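PDB 6TSB: peroxiredoxin, which hydrolyses chitin through the glycoside hydrolase family 18 domain held in this chain and probably reduces peroxides through a separate peroxiredoxin domain. Local coordinates for residues I94-G99 with G133-W138. Residues are numbered along the deposited sequence; the frame is centred on the assembly and turned at random.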
ATOM      1  N   ILE A  94     -25.911   4.467 -25.334  1.00 39.18           N
ATOM      2  CA  ILE A  94     -25.670   3.344 -26.262  1.00 40.69           C
ATOM      3  C   ILE A  94     -26.390   2.157 -25.659  1.00 38.08           C
ATOM      4  O   ILE A  94     -26.368   2.054 -24.419  1.00 42.36           O
ATOM      5  CB  ILE A  94     -24.157   3.072 -26.393  1.00 42.32           C
ATOM      6  CG1 ILE A  94     -23.362   4.343 -26.688  1.00 44.83           C
ATOM      7  CG2 ILE A  94     -23.871   1.979 -27.423  1.00 42.81           C
ATOM      8  CD1 ILE A  94     -23.834   5.079 -27.898  1.00 47.33           C
ATOM      9  N   VAL A  95     -26.927   1.280 -26.509  1.00 38.10           N
ATOM     10  CA  VAL A  95     -27.417  -0.059 -26.097  1.00 36.57           C
ATOM     11  C   VAL A  95     -26.466  -1.114 -26.653  1.00 38.95           C
ATOM     12  O   VAL A  95     -26.154  -1.137 -27.869  1.00 41.08           O
ATOM     13  CB  VAL A  95     -28.874  -0.312 -26.525  1.00 40.76           C
ATOM     14  CG1 VAL A  95     -29.288  -1.754 -26.279  1.00 42.30           C
ATOM     15  CG2 VAL A  95     -29.834   0.633 -25.810  1.00 42.02           C
ATOM     16  N   ALA A  96     -26.067  -1.986 -25.753  1.00 38.36           N
ATOM     17  CA  ALA A  96     -25.308  -3.202 -26.034  1.00 41.62           C
ATOM     18  C   ALA A  96     -26.305  -4.336 -26.245  1.00 44.41           C
ATOM     19  O   ALA A  96     -27.222  -4.511 -25.400  1.00 40.94           O
ATOM     20  CB  ALA A  96     -24.362  -3.494 -24.906  1.00 42.10           C
ATOM     21  N   ILE A  97     -26.118  -5.056 -27.347  1.00 41.27           N
ATOM     22  CA  ILE A  97     -26.909  -6.257 -27.701  1.00 39.19           C
ATOM     23  C   ILE A  97     -25.997  -7.436 -27.437  1.00 39.26           C
ATOM     24  O   ILE A  97     -24.913  -7.465 -28.035  1.00 43.92           O
ATOM     25  CB  ILE A  97     -27.340  -6.179 -29.164  1.00 39.51           C
ATOM     26  CG1 ILE A  97     -28.172  -4.933 -29.471  1.00 44.98           C
ATOM     27  CG2 ILE A  97     -28.069  -7.449 -29.570  1.00 44.28           C
ATOM     28  CD1 ILE A  97     -28.393  -4.703 -30.962  1.00 42.14           C
ATOM     29  N   GLY A  98     -26.378  -8.333 -26.542  1.00 37.24           N
ATOM     30  CA  GLY A  98     -25.712  -9.637 -26.426  1.00 41.36           C
ATOM     31  C   GLY A  98     -25.158  -9.857 -25.040  1.00 46.57           C
ATOM     32  O   GLY A  98     -25.940  -9.745 -24.076  1.00 45.89           O
ATOM     33  N   GLY A  99     -23.870 -10.210 -24.955  1.00 41.93           N
ATOM     34  CA  GLY A  99     -23.208 -10.555 -23.689  1.00 40.25           C
ATOM     35  C   GLY A  99     -22.962 -12.033 -23.569  1.00 44.66           C
ATOM     36  O   GLY A  99     -23.430 -12.813 -24.424  1.00 53.34           O
ATOM     37  N   GLY A 133     -26.432   5.413 -30.277  1.00 42.43           N
ATOM     38  CA  GLY A 133     -26.144   4.287 -31.168  1.00 42.72           C
ATOM     39  C   GLY A 133     -26.117   2.975 -30.429  1.00 41.07           C
ATOM     40  O   GLY A 133     -26.835   2.827 -29.445  1.00 38.12           O
ATOM     41  N   ILE A 134     -25.280   2.057 -30.890  1.00 38.58           N
ATOM     42  CA  ILE A 134     -25.411   0.621 -30.534  1.00 42.64           C
ATOM     43  C   ILE A 134     -24.022   0.018 -30.341  1.00 38.40           C
ATOM     44  O   ILE A 134     -23.042   0.487 -30.979  1.00 39.81           O
ATOM     45  CB  ILE A 134     -26.278  -0.108 -31.602  1.00 46.27           C
ATOM     46  CG1 ILE A 134     -26.977  -1.327 -31.004  1.00 52.71           C
ATOM     47  CG2 ILE A 134     -25.516  -0.464 -32.877  1.00 40.03           C
ATOM     48  CD1 ILE A 134     -28.288  -0.978 -30.338  1.00 56.91           C
ATOM     49  N   ASP A 135     -23.959  -0.994 -29.488  1.00 38.66           N
ATOM     50  CA  ASP A 135     -22.733  -1.757 -29.199  1.00 39.61           C
ATOM     51  C   ASP A 135     -23.074  -3.214 -29.467  1.00 40.65           C
ATOM     52  O   ASP A 135     -24.163  -3.627 -29.017  1.00 41.87           O
ATOM     53  CB  ASP A 135     -22.286  -1.505 -27.758  1.00 43.32           C
ATOM     54  CG  ASP A 135     -20.987  -2.222 -27.409  1.00 46.14           C
ATOM     55  OD1 ASP A 135     -20.033  -2.071 -28.175  1.00 41.59           O
ATOM     56  OD2 ASP A 135     -20.941  -2.916 -26.371  1.00 46.43           O
ATOM     57  N   ILE A 136     -22.207  -3.971 -30.142  1.00 36.96           N
ATOM     58  CA  ILE A 136     -22.518  -5.398 -30.456  1.00 35.27           C
ATOM     59  C   ILE A 136     -21.653  -6.296 -29.603  1.00 34.47           C
ATOM     60  O   ILE A 136     -20.448  -6.129 -29.649  1.00 43.38           O
ATOM     61  CB  ILE A 136     -22.349  -5.650 -31.954  1.00 39.62           C
ATOM     62  CG1 ILE A 136     -23.209  -4.672 -32.759  1.00 38.38           C
ATOM     63  CG2 ILE A 136     -22.649  -7.104 -32.281  1.00 40.86           C
ATOM     64  CD1 ILE A 136     -24.688  -4.859 -32.559  1.00 35.31           C
ATOM     65  N   ASP A 137     -22.250  -7.160 -28.785  1.00 41.66           N
ATOM     66  CA  ASP A 137     -21.512  -8.020 -27.825  1.00 41.55           C
ATOM     67  C   ASP A 137     -21.741  -9.482 -28.179  1.00 41.01           C
ATOM     68  O   ASP A 137     -22.249 -10.235 -27.352  1.00 38.69           O
ATOM     69  CB  ASP A 137     -21.861  -7.794 -26.358  1.00 49.88           C
ATOM     70  CG  ASP A 137     -21.465  -6.430 -25.824  1.00 55.23           C
ATOM     71  OD1 ASP A 137     -21.520  -5.469 -26.612  1.00 53.89           O
ATOM     72  OD2 ASP A 137     -21.125  -6.343 -24.601  1.00 66.39           O
ATOM     73  N   TRP A 138     -21.209  -9.887 -29.322  1.00 43.48           N
ATOM     74  CA  TRP A 138     -21.170 -11.305 -29.745  1.00 42.91           C
ATOM     75  C   TRP A 138     -19.938 -11.968 -29.119  1.00 45.68           C
ATOM     76  O   TRP A 138     -18.803 -11.538 -29.434  1.00 45.20           O
ATOM     77  CB  TRP A 138     -21.191 -11.319 -31.272  1.00 43.64           C
ATOM     78  CG  TRP A 138     -21.335 -12.658 -31.906  1.00 39.42           C
ATOM     79  CD1 TRP A 138     -21.355 -13.885 -31.312  1.00 39.29           C
ATOM     80  CD2 TRP A 138     -21.402 -12.877 -33.317  1.00 38.74           C
ATOM     81  NE1 TRP A 138     -21.474 -14.856 -32.266  1.00 42.88           N
ATOM     82  CE2 TRP A 138     -21.517 -14.264 -33.506  1.00 42.15           C
ATOM     83  CE3 TRP A 138     -21.435 -12.025 -34.428  1.00 41.96           C
ATOM     84  CZ2 TRP A 138     -21.614 -14.823 -34.784  1.00 46.36           C
ATOM     85  CZ3 TRP A 138     -21.550 -12.573 -35.685  1.00 45.36           C
ATOM     86  CH2 TRP A 138     -21.627 -13.957 -35.860  1.00 45.32           C
TER
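Strands 92-98 and 133-137 pair side by side as parallel neighbours in the barrel wall, Val95 paired with Ile134 and Ala96 with Asp135. As parallel pairing requires, alternate residues of the first strand bridge the residues flanking their partner: Val95 O accepts Asp135 N at 2.7 Å, Asp135 O takes Ile97 N at 2.9 Å, and Ile97 O receives Asp137 N at 2.8 Å. The last bond, Gly99 N to Asp137 O, is nearly straight at 177° and lies in the carbonyl plane, on a lone pair. Helix 112-128 lies in the connection, a right-handed beta-alpha-beta crossover of the TIM barrel, and its Val122 packs on Ile97 and Ile134. With CG1 of Ile134 roughly anti to its backbone N (chi1 -153°), the branch lies against the Val95 carbonyl O, its CD1 near Val95 CB, and crosses Ile97, whose CD1 sits 3.7 Å from Ile134 CG1. The face of Ala96 and Asp135 turns into the barrel. Asp135 and Asp137 occupy the two aspartate positions of the family 18 DxDxE signature, consistent with an active site at the C-terminal strand ends. Asp135 OD2 lies 2.6 Å from Asp137 OD1, and Ala96 CB approaches both carboxylates. Tyr41 and Ser176 hydrogen-bond to OD2 and OD1 of Asp135, fixing its rotation.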